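Local coordinates for protein viral CASP8 and FADD-like apoptosis regulator (PDB 2BBR) that inhibits death-receptor-induced apoptosis, interferes with caspase-8 recruitment and activation at the death-inducing signaling complex, and suppresses host NF-kappa-B activation, at residues L17-S22 against M70-S75; L29-D34 against L99-G104; D34-C39 against L46-Q51; L55-L60 against E85-T90. One frame throughout, in Å; residues are numbered along the deposited sequence.

Interaction 1: residues L17-S22 against M70-S75; sequences LEELDS and MDLLKS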
loop_
_atom_site.group_PDB
_atom_site.type_symbol
_atom_site.label_atom_id
_atom_site.label_comp_id
_atom_site.label_asym_id
_atom_site.label_seq_id
_atom_site.Cartn_x
_atom_site.Cartn_y
_atom_site.Cartn_z
ATOM N N LEU A 17 5.832 8.556 -14.067
ATOM C CA LEU A 17 6.464 8.737 -12.760
ATOM C C LEU A 17 6.943 10.155 -12.465
ATOM O O LEU A 17 7.067 10.542 -11.302
ATOM C CB LEU A 17 7.642 7.774 -12.602
ATOM C CG LEU A 17 7.313 6.284 -12.501
ATOM C CD1 LEU A 17 8.603 5.492 -12.338
ATOM C CD2 LEU A 17 6.382 6.041 -11.321
ATOM N N GLU A 18 7.224 10.923 -13.509
ATOM C CA GLU A 18 7.684 12.294 -13.334
ATOM C C GLU A 18 6.581 13.141 -12.714
ATOM O O GLU A 18 6.815 14.278 -12.299
ATOM C CB GLU A 18 8.095 12.889 -14.682
ATOM C CG GLU A 18 9.291 12.204 -15.322
ATOM C CD GLU A 18 9.592 12.733 -16.710
ATOM O OE1 GLU A 18 9.791 13.959 -16.852
ATOM O OE2 GLU A 18 9.632 11.922 -17.659
ATOM N N GLU A 19 5.378 12.580 -12.648
ATOM C CA GLU A 19 4.242 13.298 -12.091
ATOM C C GLU A 19 4.028 13.048 -10.605
ATOM O O GLU A 19 3.197 13.702 -9.985
ATOM C CB GLU A 19 2.966 12.934 -12.855
ATOM C CG GLU A 19 3.011 13.297 -14.331
ATOM C CD GLU A 19 3.281 14.772 -14.554
ATOM O OE1 GLU A 19 2.480 15.603 -14.076
ATOM O OE2 GLU A 19 4.295 15.101 -15.206
ATOM N N LEU A 20 4.777 12.111 -10.035
ATOM C CA LEU A 20 4.633 11.784 -8.621
ATOM C C LEU A 20 5.723 12.437 -7.784
ATOM O O LEU A 20 6.848 12.612 -8.248
ATOM C CB LEU A 20 4.690 10.266 -8.432
ATOM C CG LEU A 20 3.744 9.431 -9.298
ATOM C CD1 LEU A 20 3.989 7.961 -9.028
ATOM C CD2 LEU A 20 2.298 9.796 -9.005
ATOM N N ASP A 21 5.387 12.797 -6.549
ATOM C CA ASP A 21 6.364 13.408 -5.659
ATOM C C ASP A 21 6.975 12.318 -4.785
ATOM O O ASP A 21 6.632 11.143 -4.925
ATOM C CB ASP A 21 5.717 14.517 -4.811
ATOM C CG ASP A 21 4.666 13.999 -3.845
ATOM O OD1 ASP A 21 3.835 14.818 -3.395
ATOM O OD2 ASP A 21 4.670 12.794 -3.520
ATOM N N SER A 22 7.880 12.701 -3.890
ATOM C CA SER A 22 8.551 11.733 -3.030
ATOM C C SER A 22 7.626 10.920 -2.133
ATOM O O SER A 22 7.888 9.746 -1.877
ATOM C CB SER A 22 9.612 12.435 -2.178
ATOM O OG SER A 22 10.644 12.965 -2.990
ATOM N N MET A 70 -6.676 11.023 -9.731
ATOM C CA MET A 70 -7.709 10.907 -10.748
ATOM C C MET A 70 -7.333 11.712 -11.987
ATOM O O MET A 70 -7.832 11.451 -13.079
ATOM C CB MET A 70 -9.056 11.370 -10.193
ATOM C CG MET A 70 -9.801 10.315 -9.376
ATOM S SD MET A 70 -8.859 9.595 -8.010
ATOM C CE MET A 70 -10.025 8.380 -7.378
ATOM N N ASP A 71 -6.450 12.694 -11.814
ATOM C CA ASP A 71 -5.985 13.497 -12.941
ATOM C C ASP A 71 -5.193 12.606 -13.899
ATOM O O ASP A 71 -5.383 12.656 -15.114
ATOM C CB ASP A 71 -5.127 14.683 -12.454
ATOM C CG ASP A 71 -3.921 14.255 -11.627
ATOM O OD1 ASP A 71 -4.032 13.309 -10.818
ATOM O OD2 ASP A 71 -2.855 14.891 -11.770
ATOM N N LEU A 72 -4.328 11.766 -13.341
ATOM C CA LEU A 72 -3.514 10.867 -14.153
ATOM C C LEU A 72 -4.339 9.720 -14.744
ATOM O O LEU A 72 -4.050 9.239 -15.840
ATOM C CB LEU A 72 -2.343 10.327 -13.328
ATOM C CG LEU A 72 -1.392 11.422 -12.819
ATOM C CD1 LEU A 72 -0.268 10.793 -12.009
ATOM C CD2 LEU A 72 -0.825 12.215 -13.993
ATOM N N LEU A 73 -5.365 9.276 -14.020
ATOM C CA LEU A 73 -6.225 8.220 -14.540
ATOM C C LEU A 73 -6.898 8.736 -15.808
ATOM O O LEU A 73 -7.030 8.013 -16.796
ATOM C CB LEU A 73 -7.280 7.820 -13.504
ATOM C CG LEU A 73 -6.759 6.903 -12.391
ATOM C CD1 LEU A 73 -7.760 6.838 -11.254
ATOM C CD2 LEU A 73 -6.487 5.515 -12.951
ATOM N N LYS A 74 -7.324 9.997 -15.782
ATOM C CA LYS A 74 -7.961 10.592 -16.952
ATOM C C LYS A 74 -6.985 10.839 -18.103
ATOM O O LYS A 74 -7.212 10.388 -19.226
ATOM C CB LYS A 74 -8.640 11.921 -16.593
ATOM C CG LYS A 74 -9.953 11.789 -15.833
ATOM C CD LYS A 74 -10.585 13.155 -15.579
ATOM C CE LYS A 74 -9.755 13.981 -14.609
ATOM N NZ LYS A 74 -10.264 15.373 -14.475
ATOM N N SER A 75 -5.891 11.542 -17.825
ATOM C CA SER A 75 -4.938 11.874 -18.881
ATOM C C SER A 75 -4.167 10.709 -19.485
ATOM O O SER A 75 -3.863 10.723 -20.678
ATOM C CB SER A 75 -3.944 12.929 -18.388
ATOM O OG SER A 75 -3.068 12.401 -17.408
#
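Leu72 fits its isopropyl fork against Glu19 and Leu20, where the loop between helices 10-17 and 22-31 of the first death effector domain (DED) passes helix 70-77. Packing is closest on the hydrocarbon side. One branch, Leu72 CD1, lies 4.0 Å from Glu19 CB and also meets a methyl of the next residue, Leu20 CD2, at 4.1 Å. The other branch, Leu72 CD2, rests on the aliphatic part of the glutamate, 4.0 Å from Glu19 CG. Leu20 also touches Asp25 and Leu28 of helix 22-31, while Leu72 also touches Leu64 of helix 57-66, so this thin contact joins the apolar packing of the bundle.

The solvent side is looser. Glu19 bends at its second torsion (chi2 -57°), and its carboxylate stays apart from that of Asp71, with Glu19 OE1 and Asp71 OD2 5.9 Å from each other. Arg69 mediates between the two segments: it forms a salt bridge with Asp71 OD2 and a hydrogen bond to Glu19 O, which probably eases the like charges nearby. The loop begins with a type I beta turn from Leu17 to Leu20, closed by a hydrogen bond of 3.1 Å from Leu20 N to Leu17 O.

Interaction 2: residues L29-D34 against L99-G104; sequences LFLCHD and LMVCVG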
loop_
_atom_site.group_PDB
_atom_site.type_symbol
_atom_site.label_atom_id
_atom_site.label_comp_id
_atom_site.label_asym_id
_atom_site.label_seq_id
_atom_site.Cartn_x
_atom_site.Cartn_y
_atom_site.Cartn_z
ATOM N N LEU A 29 6.297 2.283 -3.722
ATOM C CA LEU A 29 7.316 1.311 -3.352
ATOM C C LEU A 29 6.749 0.345 -2.314
ATOM O O LEU A 29 7.019 -0.852 -2.356
ATOM C CB LEU A 29 8.564 2.010 -2.807
ATOM C CG LEU A 29 9.497 2.616 -3.859
ATOM C CD1 LEU A 29 10.632 3.352 -3.175
ATOM C CD2 LEU A 29 10.045 1.513 -4.756
ATOM N N PHE A 30 5.952 0.867 -1.386
ATOM C CA PHE A 30 5.335 0.030 -0.362
ATOM C C PHE A 30 4.358 -0.952 -1.015
ATOM O O PHE A 30 4.338 -2.139 -0.684
ATOM C CB PHE A 30 4.601 0.907 0.653
ATOM C CG PHE A 30 3.786 0.133 1.649
ATOM C CD1 PHE A 30 4.368 -0.403 2.795
ATOM C CD2 PHE A 30 2.429 -0.063 1.439
ATOM C CE1 PHE A 30 3.599 -1.125 3.719
ATOM C CE2 PHE A 30 1.660 -0.779 2.349
ATOM C CZ PHE A 30 2.243 -1.310 3.493
ATOM N N LEU A 31 3.552 -0.459 -1.951
ATOM C CA LEU A 31 2.593 -1.318 -2.640
ATOM C C LEU A 31 3.292 -2.462 -3.370
ATOM O O LEU A 31 2.730 -3.551 -3.525
ATOM C CB LEU A 31 1.770 -0.507 -3.649
ATOM C CG LEU A 31 0.709 0.446 -3.099
ATOM C CD1 LEU A 31 0.064 1.198 -4.253
ATOM C CD2 LEU A 31 -0.343 -0.333 -2.312
ATOM N N CYS A 32 4.521 -2.205 -3.815
ATOM C CA CYS A 32 5.312 -3.194 -4.544
ATOM C C CYS A 32 6.266 -3.973 -3.648
ATOM O O CYS A 32 7.108 -4.715 -4.146
ATOM C CB CYS A 32 6.141 -2.507 -5.632
ATOM S SG CYS A 32 5.196 -1.630 -6.884
ATOM N N HIS A 33 6.125 -3.821 -2.335
ATOM C CA HIS A 33 7.027 -4.478 -1.394
ATOM C C HIS A 33 7.199 -5.988 -1.550
ATOM O O HIS A 33 8.322 -6.489 -1.482
ATOM C CB HIS A 33 6.596 -4.165 0.039
ATOM C CG HIS A 33 7.597 -4.578 1.075
ATOM N ND1 HIS A 33 8.794 -3.923 1.261
ATOM C CD2 HIS A 33 7.580 -5.595 1.970
ATOM C CE1 HIS A 33 9.474 -4.520 2.225
ATOM N NE2 HIS A 33 8.759 -5.537 2.672
ATOM N N ASP A 34 6.104 -6.713 -1.749
ATOM C CA ASP A 34 6.174 -8.166 -1.890
ATOM C C ASP A 34 6.683 -8.619 -3.253
ATOM O O ASP A 34 7.473 -9.560 -3.348
ATOM C CB ASP A 34 4.801 -8.791 -1.655
ATOM C CG ASP A 34 4.200 -8.391 -0.330
ATOM O OD1 ASP A 34 4.868 -8.582 0.708
ATOM O OD2 ASP A 34 3.059 -7.887 -0.328
ATOM N N LEU A 99 -4.911 -1.168 1.643
ATOM C CA LEU A 99 -5.565 -0.675 2.849
ATOM C C LEU A 99 -4.599 0.112 3.723
ATOM O O LEU A 99 -4.946 1.170 4.244
ATOM C CB LEU A 99 -6.149 -1.835 3.657
ATOM C CG LEU A 99 -6.781 -1.479 5.009
ATOM C CD1 LEU A 99 -7.874 -0.436 4.829
ATOM C CD2 LEU A 99 -7.354 -2.734 5.644
ATOM N N MET A 100 -3.387 -0.404 3.889
ATOM C CA MET A 100 -2.408 0.295 4.713
ATOM C C MET A 100 -2.094 1.679 4.147
ATOM O O MET A 100 -1.952 2.647 4.897
ATOM C CB MET A 100 -1.129 -0.531 4.851
ATOM C CG MET A 100 -1.304 -1.809 5.668
ATOM S SD MET A 100 -1.959 -1.545 7.343
ATOM C CE MET A 100 -3.597 -2.215 7.145
ATOM N N VAL A 101 -1.974 1.786 2.828
ATOM C CA VAL A 101 -1.700 3.088 2.230
ATOM C C VAL A 101 -2.856 4.040 2.520
ATOM O O VAL A 101 -2.645 5.183 2.935
ATOM C CB VAL A 101 -1.513 2.992 0.699
ATOM C CG1 VAL A 101 -1.498 4.391 0.090
ATOM C CG2 VAL A 101 -0.209 2.267 0.379
ATOM N N CYS A 102 -4.078 3.567 2.314
ATOM C CA CYS A 102 -5.240 4.410 2.537
ATOM C C CYS A 102 -5.399 4.850 3.986
ATOM O O CYS A 102 -5.736 6.005 4.246
ATOM C CB CYS A 102 -6.495 3.700 2.040
ATOM S SG CYS A 102 -6.506 3.551 0.234
ATOM N N VAL A 103 -5.156 3.946 4.927
ATOM C CA VAL A 103 -5.256 4.296 6.336
ATOM C C VAL A 103 -4.203 5.352 6.663
ATOM O O VAL A 103 -4.477 6.312 7.389
ATOM C CB VAL A 103 -5.061 3.048 7.226
ATOM C CG1 VAL A 103 -4.877 3.452 8.683
ATOM C CG2 VAL A 103 -6.264 2.138 7.089
ATOM N N GLY A 104 -3.006 5.189 6.107
ATOM C CA GLY A 104 -1.953 6.154 6.359
ATOM C C GLY A 104 -2.335 7.554 5.913
ATOM O O GLY A 104 -1.927 8.538 6.528
#
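The junction between the tandem death effector domains brings Phe30 and Leu31, at the end of helix 22-31, against Met100 and Val101 of helix 95-104. It lies about 1 Å from the centre of the chain, measured centre to centre, and all four residues are buried. A single methyl, Val101 CG2, is placed to serve two partners: Phe30 CD2 lies 3.7 Å from it, and Leu31 CD2 also lies 3.7 Å from Val101 CG2. The Phe30 and Val101 side chains run antiparallel as they pass, whereas Leu31 comes across Val101 nearly perpendicular.

Further along the ring, the contact passes to Met100. Phe30 CZ sits 3.7 Å from Met100 CB, and the neighbouring Phe30 CE2 lies 3.8 Å from Met100 CB. With its CG anti to the backbone nitrogen (chi1 173°), the phenylalanine extends its ring from the first helical bundle toward the second. Each DED is a helical bundle of the death-fold superfamily; here the ring also reaches Val137, Val140 and Leu141 of helix 136-145, in the second domain. In Met100, bends at chi2 and chi3 carry its sulfur end off from Phe30, and its side chain also touches Leu173 of helix 167-187. A polar element accompanies the apolar one: Arg97 makes a cation-pi interaction with Phe30 and a salt bridge to Asp34 OD1, tying helix 95-104 to the end of helix 22-31 and to the loop that follows it.

Interaction 3: residues D34-C39 against L46-Q51; sequences DAAPGC and LCSLSQ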
loop_
_atom_site.group_PDB
_atom_site.type_symbol
_atom_site.label_atom_id
_atom_site.label_comp_id
_atom_site.label_asym_id
_atom_site.label_seq_id
_atom_site.Cartn_x
_atom_site.Cartn_y
_atom_site.Cartn_z
ATOM N N ASP A 34 6.104 -6.713 -1.749
ATOM C CA ASP A 34 6.174 -8.166 -1.890
ATOM C C ASP A 34 6.683 -8.619 -3.253
ATOM O O ASP A 34 7.473 -9.560 -3.348
ATOM C CB ASP A 34 4.801 -8.791 -1.655
ATOM C CG ASP A 34 4.200 -8.391 -0.330
ATOM O OD1 ASP A 34 4.868 -8.582 0.708
ATOM O OD2 ASP A 34 3.059 -7.887 -0.328
ATOM N N ALA A 35 6.230 -7.952 -4.308
ATOM C CA ALA A 35 6.621 -8.319 -5.665
ATOM C C ALA A 35 8.001 -7.827 -6.086
ATOM O O ALA A 35 8.712 -8.519 -6.819
ATOM C CB ALA A 35 5.573 -7.820 -6.650
ATOM N N ALA A 36 8.381 -6.640 -5.628
ATOM C CA ALA A 36 9.676 -6.065 -5.985
ATOM C C ALA A 36 10.573 -5.896 -4.764
ATOM O O ALA A 36 10.760 -4.786 -4.267
ATOM C CB ALA A 36 9.473 -4.722 -6.674
ATOM N N PRO A 37 11.150 -7.004 -4.272
ATOM C CA PRO A 37 12.033 -6.994 -3.104
ATOM C C PRO A 37 13.388 -6.339 -3.358
ATOM O O PRO A 37 13.972 -6.492 -4.431
ATOM C CB PRO A 37 12.165 -8.475 -2.771
ATOM C CG PRO A 37 12.149 -9.104 -4.126
ATOM C CD PRO A 37 11.011 -8.371 -4.806
ATOM N N GLY A 38 13.876 -5.605 -2.362
ATOM C CA GLY A 38 15.169 -4.952 -2.473
ATOM C C GLY A 38 15.197 -3.620 -3.197
ATOM O O GLY A 38 16.182 -2.886 -3.102
ATOM N N CYS A 39 14.129 -3.298 -3.918
ATOM C CA CYS A 39 14.070 -2.042 -4.658
ATOM C C CYS A 39 14.060 -0.817 -3.753
ATOM O O CYS A 39 13.505 -0.844 -2.655
ATOM C CB CYS A 39 12.839 -2.026 -5.564
ATOM S SG CYS A 39 12.906 -3.251 -6.882
ATOM N N LEU A 46 9.083 -0.842 -10.902
ATOM C CA LEU A 46 8.351 -1.028 -12.150
ATOM C C LEU A 46 9.062 -2.016 -13.067
ATOM O O LEU A 46 8.424 -2.858 -13.697
ATOM C CB LEU A 46 8.170 0.309 -12.874
ATOM C CG LEU A 46 7.305 1.352 -12.164
ATOM C CD1 LEU A 46 7.160 2.575 -13.053
ATOM C CD2 LEU A 46 5.937 0.764 -11.851
ATOM N N CYS A 47 10.383 -1.910 -13.145
ATOM C CA CYS A 47 11.156 -2.815 -13.985
ATOM C C CYS A 47 10.977 -4.241 -13.480
ATOM O O CYS A 47 10.819 -5.173 -14.265
ATOM C CB CYS A 47 12.637 -2.431 -13.964
ATOM S SG CYS A 47 13.001 -0.815 -14.706
ATOM N N SER A 48 10.999 -4.405 -12.162
ATOM C CA SER A 48 10.826 -5.720 -11.567
ATOM C C SER A 48 9.444 -6.276 -11.903
ATOM O O SER A 48 9.304 -7.451 -12.239
ATOM C CB SER A 48 10.999 -5.645 -10.052
ATOM O OG SER A 48 10.881 -6.933 -9.480
ATOM N N LEU A 49 8.420 -5.431 -11.810
ATOM C CA LEU A 49 7.067 -5.870 -12.126
ATOM C C LEU A 49 6.963 -6.225 -13.605
ATOM O O LEU A 49 6.286 -7.180 -13.971
ATOM C CB LEU A 49 6.046 -4.785 -11.775
ATOM C CG LEU A 49 5.875 -4.462 -10.288
ATOM C CD1 LEU A 49 4.788 -3.410 -10.131
ATOM C CD2 LEU A 49 5.508 -5.718 -9.512
ATOM N N SER A 50 7.642 -5.458 -14.452
ATOM C CA SER A 50 7.624 -5.715 -15.889
ATOM C C SER A 50 8.221 -7.091 -16.184
ATOM O O SER A 50 7.696 -7.848 -16.997
ATOM C CB SER A 50 8.422 -4.637 -16.627
ATOM O OG SER A 50 7.872 -3.353 -16.396
ATOM N N GLN A 51 9.319 -7.406 -15.506
ATOM C CA GLN A 51 10.003 -8.686 -15.674
ATOM C C GLN A 51 9.086 -9.860 -15.355
ATOM O O GLN A 51 9.205 -10.938 -15.940
ATOM C CB GLN A 51 11.216 -8.755 -14.749
ATOM C CG GLN A 51 12.357 -7.838 -15.125
ATOM C CD GLN A 51 13.321 -7.643 -13.975
ATOM O OE1 GLN A 51 13.561 -8.561 -13.192
ATOM N NE2 GLN A 51 13.885 -6.446 -13.871
HETATM O O HOH W 1 12.937 -6.792 -7.156
#
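Ala35 and Ala36 lay their methyl groups on Leu49 and Ser48, so that the loop linking helices 22-31 and 42-51 of the first death effector domain folds back onto the second of these helices. The apolar contacts come first. Ala35 CB meets one leucine branch, Leu49 CD2, at 3.6 Å, and Leu49 continues inward to touch Cys32 and Phe92. One residue further, Ala36 CB stands 3.8 Å from Ser48 CB; small side chains on both sides let the backbones come near, and Ala36 also touches Ala45 one turn earlier on the helix. Cys39 adds a looser approach, its SG 4.4 Å from Ser48 CB.

Between these contacts the loop makes a type II beta turn from Ala36 to Cys39. Gly38 takes the positive backbone angle (phi 83°) that this turn requires and that would jam a side chain against the preceding carbonyl oxygen.

The polar contacts run through water. Ser48 holds its hydroxyl anti to the backbone nitrogen (chi1 -178°), directed at the loop, where a water lies 3.1 Å from Ser48 OG. The same water donates to Pro37 O at 2.9 Å, bridging the helix to the turn; Gln52 OE1 provides a further, weak hydrogen-bond partner for the serine hydroxyl. Within the helix, Ser50 grips one carbonyl twice: Ser50 OG and Ser50 N both donate to Leu46 O at 2.8 Å, reaching it from opposite faces of its plane.

Interaction 4: residues L55-L60 against E85-T90; sequences LTLAAL and EQLLGT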
loop_
_atom_site.group_PDB
_atom_site.type_symbol
_atom_site.label_atom_id
_atom_site.label_comp_id
_atom_site.label_asym_id
_atom_site.label_seq_id
_atom_site.Cartn_x
_atom_site.Cartn_y
_atom_site.Cartn_z
ATOM N N LEU A 55 3.078 -5.833 -14.284
ATOM C CA LEU A 55 2.838 -4.418 -14.540
ATOM C C LEU A 55 1.808 -4.263 -15.651
ATOM O O LEU A 55 2.127 -3.860 -16.771
ATOM C CB LEU A 55 4.155 -3.737 -14.925
ATOM C CG LEU A 55 4.248 -2.212 -14.853
ATOM C CD1 LEU A 55 3.828 -1.728 -13.477
ATOM C CD2 LEU A 55 5.677 -1.791 -15.147
ATOM N N THR A 56 0.564 -4.589 -15.319
ATOM C CA THR A 56 -0.545 -4.523 -16.258
ATOM C C THR A 56 -1.288 -3.197 -16.180
ATOM O O THR A 56 -1.029 -2.370 -15.306
ATOM C CB THR A 56 -1.558 -5.629 -15.962
ATOM O OG1 THR A 56 -2.078 -5.441 -14.639
ATOM C CG2 THR A 56 -0.899 -6.997 -16.056
ATOM N N LEU A 57 -2.214 -3.003 -17.111
ATOM C CA LEU A 57 -3.033 -1.802 -17.137
ATOM C C LEU A 57 -3.767 -1.713 -15.800
ATOM O O LEU A 57 -3.798 -0.660 -15.162
ATOM C CB LEU A 57 -4.036 -1.890 -18.294
ATOM C CG LEU A 57 -5.141 -0.837 -18.451
ATOM C CD1 LEU A 57 -6.235 -1.050 -17.427
ATOM C CD2 LEU A 57 -4.544 0.540 -18.324
ATOM N N ALA A 58 -4.343 -2.833 -15.377
ATOM C CA ALA A 58 -5.071 -2.888 -14.118
ATOM C C ALA A 58 -4.201 -2.484 -12.932
ATOM O O ALA A 58 -4.635 -1.721 -12.074
ATOM C CB ALA A 58 -5.634 -4.289 -13.902
ATOM N N ALA A 59 -2.976 -3.000 -12.875
ATOM C CA ALA A 59 -2.080 -2.670 -11.774
ATOM C C ALA A 59 -1.810 -1.171 -11.692
ATOM O O ALA A 59 -1.889 -0.577 -10.616
ATOM C CB ALA A 59 -0.766 -3.428 -11.920
ATOM N N LEU A 60 -1.490 -0.563 -12.829
ATOM C CA LEU A 60 -1.212 0.867 -12.861
ATOM C C LEU A 60 -2.441 1.680 -12.480
ATOM O O LEU A 60 -2.341 2.664 -11.749
ATOM C CB LEU A 60 -0.716 1.290 -14.250
ATOM C CG LEU A 60 0.741 0.971 -14.603
ATOM C CD1 LEU A 60 1.672 1.708 -13.652
ATOM C CD2 LEU A 60 0.977 -0.524 -14.530
ATOM N N GLU A 85 -12.500 2.201 -10.595
ATOM C CA GLU A 85 -13.009 1.325 -9.547
ATOM C C GLU A 85 -13.411 -0.043 -10.096
ATOM O O GLU A 85 -13.421 -1.033 -9.366
ATOM C CB GLU A 85 -14.170 2.009 -8.811
ATOM C CG GLU A 85 -13.695 3.241 -8.046
ATOM C CD GLU A 85 -14.804 4.054 -7.405
ATOM O OE1 GLU A 85 -15.931 4.065 -7.933
ATOM O OE2 GLU A 85 -14.525 4.707 -6.382
ATOM N N GLN A 86 -13.710 -0.111 -11.388
ATOM C CA GLN A 86 -14.074 -1.385 -11.996
ATOM C C GLN A 86 -12.873 -2.324 -12.079
ATOM O O GLN A 86 -13.040 -3.532 -12.241
ATOM C CB GLN A 86 -14.654 -1.171 -13.395
ATOM C CG GLN A 86 -16.080 -0.643 -13.394
ATOM C CD GLN A 86 -17.036 -1.579 -12.678
ATOM O OE1 GLN A 86 -17.027 -2.784 -12.917
ATOM N NE2 GLN A 86 -17.866 -1.031 -11.797
ATOM N N LEU A 87 -11.665 -1.778 -11.949
ATOM C CA LEU A 87 -10.456 -2.595 -12.026
ATOM C C LEU A 87 -9.836 -2.934 -10.678
ATOM O O LEU A 87 -8.874 -3.703 -10.612
ATOM C CB LEU A 87 -9.403 -1.910 -12.905
ATOM C CG LEU A 87 -9.842 -1.563 -14.329
ATOM C CD1 LEU A 87 -8.628 -1.136 -15.138
ATOM C CD2 LEU A 87 -10.517 -2.758 -14.982
ATOM N N LEU A 88 -10.372 -2.372 -9.601
ATOM C CA LEU A 88 -9.826 -2.650 -8.281
ATOM C C LEU A 88 -9.925 -4.137 -7.946
ATOM O O LEU A 88 -10.959 -4.770 -8.175
ATOM C CB LEU A 88 -10.555 -1.822 -7.219
ATOM C CG LEU A 88 -10.324 -0.309 -7.288
ATOM C CD1 LEU A 88 -11.252 0.395 -6.314
ATOM C CD2 LEU A 88 -8.868 0.008 -6.961
ATOM N N GLY A 89 -8.838 -4.692 -7.415
ATOM C CA GLY A 89 -8.814 -6.095 -7.045
ATOM C C GLY A 89 -8.530 -7.051 -8.186
ATOM O O GLY A 89 -8.728 -8.257 -8.034
ATOM N N THR A 90 -8.058 -6.540 -9.320
ATOM C CA THR A 90 -7.779 -7.407 -10.464
ATOM C C THR A 90 -6.312 -7.474 -10.887
ATOM O O THR A 90 -6.008 -7.831 -12.025
ATOM C CB THR A 90 -8.622 -7.005 -11.703
ATOM O OG1 THR A 90 -8.183 -5.734 -12.199
ATOM C CG2 THR A 90 -10.102 -6.926 -11.344
HETATM O O HOH W 2 -3.823 -7.373 -13.909
#
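Leu87 O is gripped twice by Thr90, whose side chain and Leu87's both touch the start of helix 57-66. Thr90 OG1 donates to Leu87 O at 2.7 Å, tilted 22° from the carbonyl plane, while the longer backbone bond from Thr90 N closes a type II beta turn. The torsion chi1 of 68° sets that hydroxyl between the backbone nitrogen and the carbonyl carbon, and the same atom, Thr90 OG1, rests against Ala58 CB at 3.4 Å.

Apolar packing lies alongside. Leu57 CD1 and Leu87 CD1 meet at 3.3 Å, tighter than usual for two methyls, with their side chains nearly perpendicular; Leu87 CD1 also leans on Ala58 CA at 4.1 Å.

A water connects the segments, 2.7 Å from Thr56 OG1 and donating to Thr90 O at 2.9 Å. Thr56 OG1 in turn accepts from Ala59 N at 3.1 Å (161° at the hydrogen). Leu88, from the same turn, lines an azide pocket with Arg95 and Lys98, and Gly89 N is hydrogen-bonded to Glu62 OE2. Here a threonine N-cap, opening a helix of the first DED, is joined through water to a glycine-containing type II turn.

From the N terminus, the loop 17-22 opens interaction 1, residues 29-34 open interaction 2, and Asp34, shared by interactions 2 and 3, begins interaction 3. The last closes first, at 46-51, after a short excursion nested within the loops of interactions 1 and 2. Residues 55-60 then start interaction 4. Interaction 1 closes at 70-75, crossing interactions 2 and 4; interaction 4 closes at 85-90 inside the long loop that interaction 2 completes at 99-104. Three contacts thus lie within the first domain and its outgoing connection, while interaction 2 joins it to the second. Leu46 touches Leu17, Leu49 touches Cys32, and Leu46 and Leu49 each touch Leu55, placing helix 42-51 among all four contacts.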